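PDB 5CHO: flavin reductase from Uncultured bacterium, which serves as the flavin reductase component of a two-component tryptophan halogenase, probably supplying reduced FAD to the halogenase partner. Local coordinates for residues Val78-Glu81 / Cys82-Met86; Arg141-Leu144 / Ala145-Glu148. All blocks are in the same frame, centred on the assembly; numbering follows the deposited sequence.

Interaction 1. Residues Val78-Glu81 / Cys82-Met86; sequences VCVE and CDAAM. With FAD (flavin-adenine dinucleotide), chain I.
V80 and E81 run beside the pyrimidine ring of the flavin, which meets the strand along its N3 and O2 side rather than through a face. N3 donates to C79 O at 2.6 Å, and E81 N returns a nearly straight bond to flavin O2 (2.9 Å, 177°), so two backbone groups help to set the position and rotation of the ring. The E81 carboxylate reaches toward O3B of the adenosine ribose, but the modelled approach is too short to interpret.

Past the strand the chain folds into a type I turn from E81 to A84. It is closed by A84 N donating to E81 O at 3.1 Å, with the donor lying 68° out of the carbonyl plane. CG1 of V80, anti to its backbone N (chi1 -176°), packs 4.2 Å from A84 CB and equally close to M86 CB.

The turn leads the chain to the phosphates, where A85 N bonds FAD O3P at 3.1 Å and M86 N, in helix 85-93, bonds FAD O2P at 2.9 Å. H59, R117 and R119 add further hydrogen bonds to FAD. The hydrogen bonds to FAD assigned within 78-86 all use main-chain groups, and the nearby helix N-terminal region would probably help to offset the pyrophosphate's negative charge.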
loop_
_atom_site.group_PDB
_atom_site.type_symbol
_atom_site.label_atom_id
_atom_site.label_comp_id
_atom_site.label_asym_id
_atom_site.label_seq_id
_atom_site.Cartn_x
_atom_site.Cartn_y
_atom_site.Cartn_z
ATOM N N VAL A 78 -8.293 0.455 -1.980
ATOM C CA VAL A 78 -8.042 1.476 -0.975
ATOM C C VAL A 78 -8.755 1.060 0.299
ATOM O O VAL A 78 -9.791 0.399 0.237
ATOM C CB VAL A 78 -8.549 2.869 -1.407
ATOM C CG1 VAL A 78 -7.765 3.389 -2.606
ATOM C CG2 VAL A 78 -10.044 2.823 -1.721
ATOM N N CYS A 79 -8.202 1.435 1.448
ATOM C CA CYS A 79 -8.844 1.148 2.726
ATOM C C CYS A 79 -9.424 2.428 3.306
ATOM O O CYS A 79 -8.706 3.404 3.515
ATOM C CB CYS A 79 -7.857 0.520 3.705
ATOM S SG CYS A 79 -7.060 -0.969 3.072
ATOM N N VAL A 80 -10.729 2.416 3.563
ATOM C CA VAL A 80 -11.421 3.594 4.065
ATOM C C VAL A 80 -12.115 3.312 5.393
ATOM O O VAL A 80 -12.869 2.348 5.532
ATOM C CB VAL A 80 -12.452 4.112 3.041
ATOM C CG1 VAL A 80 -13.092 5.407 3.529
ATOM C CG2 VAL A 80 -11.782 4.318 1.695
ATOM N N GLU A 81 -11.821 4.171 6.360
ATOM C CA GLU A 81 -12.436 4.161 7.681
ATOM C C GLU A 81 -13.954 4.040 7.608
ATOM O O GLU A 81 -14.591 4.702 6.792
ATOM C CB GLU A 81 -12.059 5.446 8.416
ATOM C CG GLU A 81 -11.864 5.313 9.903
ATOM C CD GLU A 81 -11.754 6.667 10.567
ATOM O OE1 GLU A 81 -11.087 7.555 9.995
ATOM O OE2 GLU A 81 -12.336 6.848 11.657
ATOM N N CYS A 82 -14.528 3.189 8.454
ATOM C CA CYS A 82 -15.971 2.971 8.454
ATOM C C CYS A 82 -16.727 4.260 8.764
ATOM O O CYS A 82 -17.771 4.528 8.173
ATOM C CB CYS A 82 -16.360 1.884 9.457
ATOM S SG CYS A 82 -16.232 0.192 8.795
ATOM N N ASP A 83 -16.196 5.048 9.695
ATOM C CA ASP A 83 -16.840 6.287 10.118
ATOM C C ASP A 83 -16.586 7.469 9.188
ATOM O O ASP A 83 -17.122 8.557 9.411
ATOM C CB ASP A 83 -16.351 6.673 11.514
ATOM C CG ASP A 83 -16.632 5.609 12.550
ATOM O OD1 ASP A 83 -17.548 4.789 12.330
ATOM O OD2 ASP A 83 -15.930 5.587 13.583
ATOM N N ALA A 84 -15.789 7.265 8.144
ATOM C CA ALA A 84 -15.479 8.352 7.227
ATOM C C ALA A 84 -16.576 8.507 6.188
ATOM O O ALA A 84 -17.186 7.529 5.765
ATOM C CB ALA A 84 -14.130 8.111 6.560
ATOM N N ALA A 85 -16.809 9.748 5.775
ATOM C CA ALA A 85 -17.874 10.059 4.834
ATOM C C ALA A 85 -17.661 9.378 3.484
ATOM O O ALA A 85 -18.626 8.993 2.820
ATOM C CB ALA A 85 -17.990 11.568 4.659
ATOM N N MET A 86 -16.407 9.241 3.066
ATOM C CA MET A 86 -16.118 8.639 1.769
ATOM C C MET A 86 -16.549 7.174 1.736
ATOM O O MET A 86 -16.869 6.644 0.677
ATOM C CB MET A 86 -14.631 8.757 1.422
ATOM C CG MET A 86 -14.300 8.264 0.020
ATOM S SD MET A 86 -15.184 9.175 -1.263
ATOM C CE MET A 86 -14.180 10.642 -1.425
HETATM P PA FAD I . -14.593 12.263 7.479
HETATM O O1A FAD I . -16.065 12.555 7.405
HETATM O O2A FAD I . -13.809 13.513 7.385
HETATM O O5B FAD I . -14.245 11.547 8.888
HETATM C C5B FAD I . -12.869 11.277 9.188
HETATM C C4B FAD I . -12.708 10.901 10.707
HETATM O O4B FAD I . -12.909 11.948 11.430
HETATM C C3B FAD I . -13.769 9.884 11.108
HETATM O O3B FAD I . -13.240 8.924 11.958
HETATM C C2B FAD I . -14.847 10.695 11.826
HETATM O O2B FAD I . -15.407 9.906 13.009
HETATM C C1B FAD I . -14.258 11.745 12.275
HETATM N N9A FAD I . -15.092 12.877 12.099
HETATM C C8A FAD I . -15.030 13.800 11.108
HETATM N N7A FAD I . -16.015 14.708 11.321
HETATM C C5A FAD I . -16.685 14.342 12.443
HETATM C C6A FAD I . -17.769 14.897 13.106
HETATM N N6A FAD I . -18.593 16.075 12.879
HETATM N N1A FAD I . -18.245 14.313 14.230
HETATM C C2A FAD I . -17.664 13.171 14.717
HETATM N N3A FAD I . -16.598 12.614 14.060
HETATM C C4A FAD I . -16.111 13.206 12.924
HETATM N N1 FAD I . -8.124 7.753 5.843
HETATM C C2 FAD I . -8.663 6.459 5.430
HETATM O O2 FAD I . -9.802 6.121 5.774
HETATM N N3 FAD I . -7.853 5.556 4.619
HETATM C C4 FAD I . -6.537 5.947 4.229
HETATM O O4 FAD I . -5.905 5.233 3.587
HETATM C C4X FAD I . -5.997 7.276 4.660
HETATM N N5 FAD I . -4.680 7.689 4.284
HETATM C C5X FAD I . -4.153 9.011 4.704
HETATM C C6 FAD I . -2.840 9.423 4.327
HETATM C C7 FAD I . -2.348 10.671 4.734
HETATM C C7M FAD I . -0.907 10.790 4.150
HETATM C C8 FAD I . -3.161 11.504 5.506
HETATM C C8M FAD I . -2.496 12.869 5.891
HETATM C C9 FAD I . -4.449 11.095 5.872
HETATM C C9A FAD I . -4.951 9.847 5.478
HETATM N N10 FAD I . -6.298 9.438 5.870
HETATM C C10 FAD I . -6.807 8.147 5.454
HETATM C "C1'" FAD I . -7.168 10.320 6.703
HETATM C "C2'" FAD I . -8.309 10.908 5.850
HETATM O "O2'" FAD I . -7.764 11.578 4.755
HETATM C "C3'" FAD I . -9.097 11.864 6.714
HETATM O "O3'" FAD I . -9.698 11.154 7.752
HETATM C "C4'" FAD I . -10.178 12.571 5.890
HETATM O "O4'" FAD I . -10.684 13.617 6.616
HETATM C "C5'" FAD I . -11.319 11.585 5.565
HETATM O "O5'" FAD I . -12.323 12.251 4.809
HETATM P P FAD I . -13.842 11.694 4.847
HETATM O O1P FAD I . -14.784 12.792 4.428
HETATM O O2P FAD I . -13.980 10.481 3.917
HETATM O O3P FAD I . -14.165 11.263 6.322
#

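Interaction 2. Residues Arg141-Leu144 / Ala145-Glu148; sequences RGAL and AWFE
W146 turns its indole back over the chain that precedes it, against A143 and R141. From CB the side chain leaves with CG anti to the carbonyl carbon (chi1 -72°), which swings the ring toward the 141-144 segment. CD1 is the first ring atom to meet it, 4.0 Å from A143 CB. The next atom, NE1, lies 3.8 Å from the same methyl, which approaches the ring obliquely. The NE1 hydrogen is taken by the carbonyl O of A140, just before the segment. Farther out, CZ2 comes within 4.1 Å of R141 CA, which sits at the ring edge, near the plane. At the tip, CH2 stands 4.4 Å from R141 NH1, oblique to the guanidinium, a loose approach and no stack.

Between R141 and A143 the chain passes through G142, whose phi of 88° would jam a CB against the carbonyl O of R141. No hydrogen bond crosses between 141-144 and 145-148; beyond the chain itself, the indole is held to 141-144 by packing. An alanine in place of W146 would probably leave the A140 carbonyl without its indole donor and open a gap beside A143 and R141.

Other neighbours fix the indole from outside: H173 meets it edge-to-face, and A130 and S99 also pack on it. Backbone bonds of L144 and A145 to V100, and of W146 to E171, show the chain entering the sheet between two strands. This is a loop-to-strand entry into the antiparallel sheet of a flavin reductase-like domain, consistent with the split beta-barrel of the FMN-binding clan.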
loop_
_atom_site.group_PDB
_atom_site.type_symbol
_atom_site.label_atom_id
_atom_site.label_comp_id
_atom_site.label_asym_id
_atom_site.label_seq_id
_atom_site.Cartn_x
_atom_site.Cartn_y
_atom_site.Cartn_z
ATOM N N ARG A 141 -5.197 17.969 -11.264
ATOM C CA ARG A 141 -4.203 18.389 -12.237
ATOM C C ARG A 141 -2.829 18.462 -11.577
ATOM O O ARG A 141 -2.714 18.846 -10.413
ATOM C CB ARG A 141 -4.596 19.745 -12.821
ATOM C CG ARG A 141 -5.912 19.703 -13.565
ATOM C CD ARG A 141 -6.107 20.892 -14.474
ATOM N NE ARG A 141 -7.394 20.812 -15.156
ATOM C CZ ARG A 141 -7.609 20.127 -16.276
ATOM N NH1 ARG A 141 -6.623 19.453 -16.861
ATOM N NH2 ARG A 141 -8.821 20.111 -16.814
ATOM N N GLY A 142 -1.791 18.087 -12.318
ATOM C CA GLY A 142 -0.438 18.098 -11.790
ATOM C C GLY A 142 -0.068 16.809 -11.083
ATOM O O GLY A 142 1.060 16.660 -10.615
ATOM N N ALA A 143 -1.018 15.882 -10.993
ATOM C CA ALA A 143 -0.767 14.586 -10.365
ATOM C C ALA A 143 0.197 13.748 -11.200
ATOM O O ALA A 143 0.329 13.956 -12.406
ATOM C CB ALA A 143 -2.074 13.834 -10.158
ATOM N N LEU A 144 0.868 12.805 -10.546
ATOM C CA LEU A 144 1.745 11.861 -11.225
ATOM C C LEU A 144 0.953 10.875 -12.079
ATOM O O LEU A 144 1.457 10.382 -13.086
ATOM C CB LEU A 144 2.603 11.110 -10.206
ATOM C CG LEU A 144 3.511 11.998 -9.348
ATOM C CD1 LEU A 144 4.374 11.146 -8.424
ATOM C CD2 LEU A 144 4.359 12.930 -10.203
ATOM N N ALA A 145 -0.282 10.588 -11.672
ATOM C CA ALA A 145 -1.124 9.634 -12.394
ATOM C C ALA A 145 -2.606 9.769 -12.036
ATOM O O ALA A 145 -2.951 10.244 -10.954
ATOM C CB ALA A 145 -0.650 8.212 -12.118
ATOM N N TRP A 146 -3.470 9.343 -12.956
ATOM C CA TRP A 146 -4.914 9.290 -12.728
ATOM C C TRP A 146 -5.463 7.879 -12.906
ATOM O O TRP A 146 -4.998 7.126 -13.760
ATOM C CB TRP A 146 -5.661 10.230 -13.683
ATOM C CG TRP A 146 -5.510 11.700 -13.415
ATOM C CD1 TRP A 146 -5.071 12.296 -12.267
ATOM C CD2 TRP A 146 -5.825 12.764 -14.321
ATOM N NE1 TRP A 146 -5.088 13.664 -12.407
ATOM C CE2 TRP A 146 -5.545 13.976 -13.662
ATOM C CE3 TRP A 146 -6.310 12.807 -15.629
ATOM C CZ2 TRP A 146 -5.739 15.216 -14.267
ATOM C CZ3 TRP A 146 -6.500 14.033 -16.227
ATOM C CH2 TRP A 146 -6.215 15.221 -15.549
ATOM N N PHE A 147 -6.449 7.526 -12.082
ATOM C CA PHE A 147 -7.209 6.293 -12.261
ATOM C C PHE A 147 -8.695 6.588 -12.107
ATOM O O PHE A 147 -9.081 7.404 -11.272
ATOM C CB PHE A 147 -6.828 5.211 -11.243
ATOM C CG PHE A 147 -5.371 4.847 -11.232
ATOM C CD1 PHE A 147 -4.887 3.802 -12.010
ATOM C CD2 PHE A 147 -4.482 5.550 -10.433
ATOM C CE1 PHE A 147 -3.542 3.468 -11.989
ATOM C CE2 PHE A 147 -3.143 5.217 -10.404
ATOM C CZ PHE A 147 -2.670 4.178 -11.186
ATOM N N GLU A 148 -9.520 5.929 -12.914
ATOM C CA GLU A 148 -10.955 5.858 -12.650
ATOM C C GLU A 148 -11.317 4.407 -12.409
ATOM O O GLU A 148 -10.817 3.513 -13.093
ATOM C CB GLU A 148 -11.790 6.422 -13.801
ATOM C CG GLU A 148 -11.592 7.898 -14.070
ATOM C CD GLU A 148 -12.493 8.396 -15.183
ATOM O OE1 GLU A 148 -13.631 8.814 -14.883
ATOM O OE2 GLU A 148 -12.071 8.360 -16.358
#

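In the fold
Interaction 1 comes first along the chain and closes before interaction 2 opens. Their centres lie 21 Å apart on opposite sides of the chain's centre, and with about 9 Å between nearest atoms they do not touch. Both reach one antiparallel sheet: strand 74-81 of interaction 1 and strand 145-157 of interaction 2 each pair with strand 160-172, which stands between them. Interaction 1 marks where a strand leaves the sheet for helix 85-93 at the FAD site, whereas interaction 2 marks where a loop enters it, with the side chain of L144 about 14 Å from a bound FAD. Each also packs on the second subunit, C79 on its L77 and F147 on its I40, so both also lie at the dimer interface.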